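Local coordinates for protein D-hydantoinase (Ralstonia pickettii, PDB 1NFG) that probably hydrolyses the cyclic amide bond of D-hydantoin derivatives stereospecifically, using two zinc ions per subunit, at residues His57-Asp71 against Ser311-Arg325. Residues are numbered along the deposited sequence; the frame is centred on the assembly and turned at random.
Sequences HTHVETVSFNTQSAD and SSDHCSWLFKGHKDR. With ZN (zinc ion), chain E.
His57, His59 and Asp313 converge on one zinc ion. Both imidazoles bind it through NE2, the metal lying 2.4 Å from NE2 of His57 and 2.3 Å from NE2 of His59, and OD1 of Asp313 is a third ligand at 2.2 Å; ND1 of His57 is held by Glu260. Asp313 runs alongside His57 in the same direction, its CB over one face of that ring (3.8 Å from the centroid), an approach of CH-pi type. With CG anti to the backbone N (chi1 -169°), its carboxylate reaches past the ring to the metal, 53° from the imidazole plane. The carboxylate stands more steeply to His59, at 73°, with OD1 at that ring's edge.

A second polar centre is Asp71. His314 gives its NE2-H to OD2 of Asp71 at 3.1 Å, in its own ring plane but somewhat out of the carboxylate plane, on the anti side of OD2; Asn408 also holds OD2, while ND1 of His314 bonds Gly339. Ser316 receives Asp71 N on its OG and Ala70 N on its carbonyl O (2.9 Å), two bonds to consecutive amides.

Farther out, the six-membered ring of Trp317 lies obliquely against the 63-64/67-68 hairpin and its flanks: CH2 is 3.4 Å from CB of Ser64 and near CG2 of Thr62, while CZ3 approaches CA of Ser69.

The HxH motif at the C-terminal end of strand 48-58, its second histidine just beyond it, and the aspartate following strand 310-311 are classic amidohydrolase metal ligands of the TIM barrel. Carbamylated Lys148, the fourth ligand, bridges to the second zinc, so the contact supplies three of the four protein ligands of one zinc of the binuclear centre.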
loop_
_atom_site.group_PDB
_atom_site.type_symbol
_atom_site.label_atom_id
_atom_site.label_comp_id
_atom_site.label_asym_id
_atom_site.label_seq_id
_atom_site.Cartn_x
_atom_site.Cartn_y
_atom_site.Cartn_z
ATOM N N HIS A 57 -24.340 -17.822 6.672
ATOM C CA HIS A 57 -24.366 -16.790 7.704
ATOM C C HIS A 57 -25.788 -16.386 8.071
ATOM O O HIS A 57 -26.294 -15.369 7.591
ATOM C CB HIS A 57 -23.576 -15.560 7.245
ATOM C CG HIS A 57 -23.312 -14.561 8.333
ATOM N ND1 HIS A 57 -22.216 -13.721 8.319
ATOM C CD2 HIS A 57 -23.992 -14.267 9.466
ATOM C CE1 HIS A 57 -22.233 -12.959 9.397
ATOM N NE2 HIS A 57 -23.300 -13.270 10.110
ATOM N N THR A 58 -26.422 -17.182 8.931
ATOM C CA THR A 58 -27.784 -16.902 9.372
ATOM C C THR A 58 -27.948 -16.948 10.885
ATOM O O THR A 58 -27.190 -17.613 11.598
ATOM C CB THR A 58 -28.807 -17.905 8.782
ATOM O OG1 THR A 58 -28.437 -19.242 9.151
ATOM C CG2 THR A 58 -28.863 -17.792 7.279
ATOM N N HIS A 59 -28.954 -16.221 11.355
ATOM C CA HIS A 59 -29.316 -16.165 12.766
ATOM C C HIS A 59 -30.824 -16.363 12.729
ATOM O O HIS A 59 -31.606 -15.494 13.118
ATOM C CB HIS A 59 -28.957 -14.805 13.356
ATOM C CG HIS A 59 -27.495 -14.487 13.281
ATOM N ND1 HIS A 59 -26.532 -15.270 13.881
ATOM C CD2 HIS A 59 -26.831 -13.476 12.671
ATOM C CE1 HIS A 59 -25.338 -14.755 13.645
ATOM N NE2 HIS A 59 -25.492 -13.667 12.913
ATOM N N VAL A 60 -31.201 -17.526 12.212
ATOM C CA VAL A 60 -32.582 -17.944 12.035
ATOM C C VAL A 60 -33.499 -17.768 13.255
ATOM O O VAL A 60 -34.621 -17.277 13.124
ATOM C CB VAL A 60 -32.595 -19.408 11.560
ATOM C CG1 VAL A 60 -33.984 -19.936 11.541
ATOM C CG2 VAL A 60 -31.996 -19.491 10.167
ATOM N N GLU A 61 -33.021 -18.170 14.432
ATOM C CA GLU A 61 -33.790 -18.053 15.671
ATOM C C GLU A 61 -32.874 -17.513 16.763
ATOM O O GLU A 61 -31.877 -18.139 17.120
ATOM C CB GLU A 61 -34.338 -19.416 16.086
ATOM C CG GLU A 61 -35.712 -19.361 16.718
ATOM C CD GLU A 61 -36.247 -20.740 17.031
ATOM O OE1 GLU A 61 -35.840 -21.312 18.059
ATOM O OE2 GLU A 61 -37.062 -21.262 16.244
ATOM N N THR A 62 -33.225 -16.358 17.309
ATOM C CA THR A 62 -32.396 -15.726 18.323
ATOM C C THR A 62 -33.167 -15.084 19.465
ATOM O O THR A 62 -34.349 -14.763 19.332
ATOM C CB THR A 62 -31.497 -14.653 17.652
ATOM O OG1 THR A 62 -30.315 -15.280 17.148
ATOM C CG2 THR A 62 -31.117 -13.548 18.622
ATOM N N VAL A 63 -32.478 -14.912 20.590
ATOM C CA VAL A 63 -33.040 -14.266 21.775
ATOM C C VAL A 63 -32.053 -13.182 22.236
ATOM O O VAL A 63 -30.986 -13.490 22.774
ATOM C CB VAL A 63 -33.267 -15.279 22.930
ATOM C CG1 VAL A 63 -33.789 -14.552 24.161
ATOM C CG2 VAL A 63 -34.256 -16.352 22.499
ATOM N N SER A 64 -32.407 -11.917 22.002
ATOM C CA SER A 64 -31.558 -10.785 22.385
ATOM C C SER A 64 -32.211 -9.890 23.433
ATOM O O SER A 64 -33.229 -9.243 23.179
ATOM C CB SER A 64 -31.196 -9.937 21.163
ATOM O OG SER A 64 -30.541 -8.739 21.553
ATOM N N PHE A 65 -31.598 -9.853 24.610
ATOM C CA PHE A 65 -32.092 -9.055 25.719
ATOM C C PHE A 65 -33.507 -9.488 26.100
ATOM O O PHE A 65 -34.467 -8.722 25.966
ATOM C CB PHE A 65 -32.072 -7.564 25.357
ATOM C CG PHE A 65 -32.106 -6.650 26.556
ATOM C CD1 PHE A 65 -31.059 -6.654 27.480
ATOM C CD2 PHE A 65 -33.187 -5.795 26.772
ATOM C CE1 PHE A 65 -31.088 -5.818 28.604
ATOM C CE2 PHE A 65 -33.227 -4.952 27.893
ATOM C CZ PHE A 65 -32.174 -4.965 28.810
ATOM N N ASN A 66 -33.623 -10.734 26.558
ATOM C CA ASN A 66 -34.896 -11.305 26.997
ATOM C C ASN A 66 -35.979 -11.449 25.920
ATOM O O ASN A 66 -36.899 -12.254 26.070
ATOM C CB ASN A 66 -35.442 -10.483 28.168
ATOM C CG ASN A 66 -36.722 -11.056 28.736
ATOM O OD1 ASN A 66 -36.763 -12.212 29.166
ATOM N ND2 ASN A 66 -37.779 -10.249 28.743
ATOM N N THR A 67 -35.876 -10.675 24.844
ATOM C CA THR A 67 -36.862 -10.744 23.766
ATOM C C THR A 67 -36.416 -11.723 22.670
ATOM O O THR A 67 -35.218 -11.943 22.467
ATOM C CB THR A 67 -37.107 -9.345 23.143
ATOM O OG1 THR A 67 -38.175 -9.423 22.191
ATOM C CG2 THR A 67 -35.855 -8.840 22.441
ATOM N N GLN A 68 -37.384 -12.309 21.970
ATOM C CA GLN A 68 -37.085 -13.265 20.910
ATOM C C GLN A 68 -37.269 -12.689 19.515
ATOM O O GLN A 68 -38.041 -11.750 19.313
ATOM C CB GLN A 68 -37.971 -14.496 21.037
ATOM C CG GLN A 68 -37.862 -15.206 22.359
ATOM C CD GLN A 68 -38.574 -16.541 22.335
ATOM O OE1 GLN A 68 -38.185 -17.447 21.596
ATOM N NE2 GLN A 68 -39.629 -16.667 23.137
ATOM N N SER A 69 -36.561 -13.274 18.555
ATOM C CA SER A 69 -36.636 -12.841 17.168
ATOM C C SER A 69 -37.965 -13.236 16.535
ATOM O O SER A 69 -38.562 -14.254 16.892
ATOM C CB SER A 69 -35.479 -13.446 16.372
ATOM O OG SER A 69 -35.387 -14.844 16.584
ATOM N N ALA A 70 -38.424 -12.421 15.592
ATOM C CA ALA A 70 -39.683 -12.666 14.906
ATOM C C ALA A 70 -39.686 -14.017 14.192
ATOM O O ALA A 70 -40.679 -14.740 14.228
ATOM C CB ALA A 70 -39.954 -11.546 13.915
ATOM N N ASP A 71 -38.578 -14.353 13.541
ATOM C CA ASP A 71 -38.475 -15.619 12.832
ATOM C C ASP A 71 -38.002 -16.732 13.738
ATOM O O ASP A 71 -37.314 -16.497 14.728
ATOM C CB ASP A 71 -37.498 -15.527 11.650
ATOM C CG ASP A 71 -38.173 -15.126 10.359
ATOM O OD1 ASP A 71 -39.362 -15.464 10.174
ATOM O OD2 ASP A 71 -37.508 -14.488 9.519
ATOM N N SER A 311 -23.133 -14.000 1.832
ATOM C CA SER A 311 -24.136 -14.551 2.738
ATOM C C SER A 311 -25.105 -13.447 3.110
ATOM O O SER A 311 -24.967 -12.329 2.619
ATOM C CB SER A 311 -23.471 -15.142 3.984
ATOM O OG SER A 311 -22.595 -14.217 4.601
ATOM N N SER A 312 -26.076 -13.746 3.975
ATOM C CA SER A 312 -27.084 -12.751 4.354
ATOM C C SER A 312 -27.023 -12.129 5.751
ATOM O O SER A 312 -27.426 -10.981 5.927
ATOM C CB SER A 312 -28.491 -13.338 4.160
ATOM O OG SER A 312 -28.727 -14.426 5.046
ATOM N N ASP A 313 -26.525 -12.866 6.738
ATOM C CA ASP A 313 -26.496 -12.363 8.120
ATOM C C ASP A 313 -27.947 -12.029 8.479
ATOM O O ASP A 313 -28.253 -10.963 9.022
ATOM C CB ASP A 313 -25.603 -11.115 8.255
ATOM C CG ASP A 313 -25.333 -10.736 9.718
ATOM O OD1 ASP A 313 -25.415 -11.623 10.599
ATOM O OD2 ASP A 313 -25.019 -9.553 9.990
ATOM N N HIS A 314 -28.827 -12.969 8.149
ATOM C CA HIS A 314 -30.262 -12.853 8.383
ATOM C C HIS A 314 -30.666 -12.751 9.857
ATOM O O HIS A 314 -30.322 -13.610 10.680
ATOM C CB HIS A 314 -30.989 -14.049 7.748
ATOM C CG HIS A 314 -32.476 -14.016 7.921
ATOM N ND1 HIS A 314 -33.300 -13.246 7.128
ATOM C CD2 HIS A 314 -33.283 -14.628 8.820
ATOM C CE1 HIS A 314 -34.551 -13.384 7.532
ATOM N NE2 HIS A 314 -34.567 -14.217 8.559
ATOM N N CYS A 315 -31.402 -11.689 10.164
ATOM C CA CYS A 315 -31.911 -11.432 11.504
ATOM C C CYS A 315 -33.381 -11.047 11.376
ATOM O O CYS A 315 -33.840 -10.669 10.296
ATOM C CB CYS A 315 -31.141 -10.294 12.173
ATOM S SG CYS A 315 -29.462 -10.730 12.635
ATOM N N SER A 316 -34.120 -11.136 12.473
ATOM C CA SER A 316 -35.532 -10.804 12.431
ATOM C C SER A 316 -35.997 -9.990 13.628
ATOM O O SER A 316 -36.470 -10.539 14.621
ATOM C CB SER A 316 -36.357 -12.090 12.309
ATOM O OG SER A 316 -35.796 -13.128 13.102
ATOM N N TRP A 317 -35.852 -8.673 13.534
ATOM C CA TRP A 317 -36.292 -7.789 14.599
ATOM C C TRP A 317 -37.419 -6.940 14.030
ATOM O O TRP A 317 -37.179 -6.021 13.247
ATOM C CB TRP A 317 -35.147 -6.897 15.068
ATOM C CG TRP A 317 -33.981 -7.653 15.606
ATOM C CD1 TRP A 317 -32.687 -7.571 15.178
ATOM C CD2 TRP A 317 -33.991 -8.612 16.671
ATOM N NE1 TRP A 317 -31.891 -8.420 15.906
ATOM C CE2 TRP A 317 -32.664 -9.072 16.831
ATOM C CE3 TRP A 317 -34.990 -9.128 17.505
ATOM C CZ2 TRP A 317 -32.307 -10.027 17.793
ATOM C CZ3 TRP A 317 -34.637 -10.078 18.464
ATOM C CH2 TRP A 317 -33.305 -10.517 18.598
ATOM N N LEU A 318 -38.648 -7.268 14.410
ATOM C CA LEU A 318 -39.815 -6.546 13.933
ATOM C C LEU A 318 -39.575 -5.054 13.977
ATOM O O LEU A 318 -39.052 -4.527 14.959
ATOM C CB LEU A 318 -41.038 -6.877 14.786
ATOM C CG LEU A 318 -41.530 -8.321 14.797
ATOM C CD1 LEU A 318 -42.698 -8.424 15.761
ATOM C CD2 LEU A 318 -41.945 -8.751 13.394
ATOM N N PHE A 319 -39.951 -4.371 12.905
ATOM C CA PHE A 319 -39.779 -2.937 12.867
ATOM C C PHE A 319 -40.622 -2.351 13.987
ATOM O O PHE A 319 -40.198 -1.421 14.675
ATOM C CB PHE A 319 -40.238 -2.367 11.529
ATOM C CG PHE A 319 -40.183 -0.874 11.467
ATOM C CD1 PHE A 319 -38.997 -0.198 11.748
ATOM C CD2 PHE A 319 -41.312 -0.136 11.136
ATOM C CE1 PHE A 319 -38.938 1.192 11.702
ATOM C CE2 PHE A 319 -41.266 1.255 11.086
ATOM C CZ PHE A 319 -40.076 1.922 11.370
ATOM N N LYS A 320 -41.817 -2.908 14.171
ATOM C CA LYS A 320 -42.710 -2.432 15.215
ATOM C C LYS A 320 -42.370 -3.054 16.567
ATOM O O LYS A 320 -41.950 -2.366 17.499
ATOM C CB LYS A 320 -44.157 -2.740 14.860
ATOM C CG LYS A 320 -45.126 -2.023 15.772
ATOM C CD LYS A 320 -46.572 -2.217 15.355
ATOM C CE LYS A 320 -47.513 -1.439 16.271
ATOM N NZ LYS A 320 -48.937 -1.593 15.851
ATOM N N GLY A 321 -42.530 -4.358 16.686
ATOM C CA GLY A 321 -42.220 -4.980 17.957
ATOM C C GLY A 321 -40.831 -4.768 18.556
ATOM O O GLY A 321 -40.717 -4.454 19.739
ATOM N N HIS A 322 -39.778 -4.910 17.753
ATOM C CA HIS A 322 -38.406 -4.805 18.259
ATOM C C HIS A 322 -37.591 -3.527 18.016
ATOM O O HIS A 322 -36.989 -2.987 18.946
ATOM C CB HIS A 322 -37.616 -6.011 17.747
ATOM C CG HIS A 322 -38.336 -7.311 17.923
ATOM N ND1 HIS A 322 -38.631 -7.838 19.162
ATOM C CD2 HIS A 322 -38.865 -8.167 17.018
ATOM C CE1 HIS A 322 -39.311 -8.960 19.012
ATOM N NE2 HIS A 322 -39.466 -9.182 17.719
ATOM N N LYS A 323 -37.544 -3.058 16.774
ATOM C CA LYS A 323 -36.785 -1.848 16.455
ATOM C C LYS A 323 -37.274 -0.680 17.312
ATOM O O LYS A 323 -36.509 0.225 17.660
ATOM C CB LYS A 323 -36.940 -1.503 14.968
ATOM C CG LYS A 323 -36.330 -2.529 14.016
ATOM C CD LYS A 323 -34.814 -2.606 14.168
ATOM C CE LYS A 323 -34.201 -3.581 13.182
ATOM N NZ LYS A 323 -32.724 -3.554 13.265
ATOM N N ASP A 324 -38.557 -0.729 17.652
ATOM C CA ASP A 324 -39.207 0.291 18.456
ATOM C C ASP A 324 -38.474 0.702 19.724
ATOM O O ASP A 324 -38.412 1.887 20.044
ATOM C CB ASP A 324 -40.618 -0.162 18.822
ATOM C CG ASP A 324 -41.670 0.496 17.967
ATOM O OD1 ASP A 324 -41.622 1.739 17.831
ATOM O OD2 ASP A 324 -42.546 -0.211 17.436
ATOM N N ARG A 325 -37.934 -0.259 20.463
ATOM C CA ARG A 325 -37.232 0.091 21.681
ATOM C C ARG A 325 -35.922 0.782 21.332
ATOM O O ARG A 325 -34.838 0.277 21.608
ATOM C CB ARG A 325 -36.986 -1.149 22.548
ATOM C CG ARG A 325 -36.116 -2.229 21.941
ATOM C CD ARG A 325 -35.862 -3.327 22.970
ATOM N NE ARG A 325 -34.968 -4.371 22.471
ATOM C CZ ARG A 325 -34.686 -5.493 23.130
ATOM N NH1 ARG A 325 -35.228 -5.717 24.321
ATOM N NH2 ARG A 325 -33.865 -6.392 22.597
HETATM ZN ZN ZN E . -23.898 -12.161 12.131
HETATM O O HOH W 1 -32.471 -12.657 14.754
#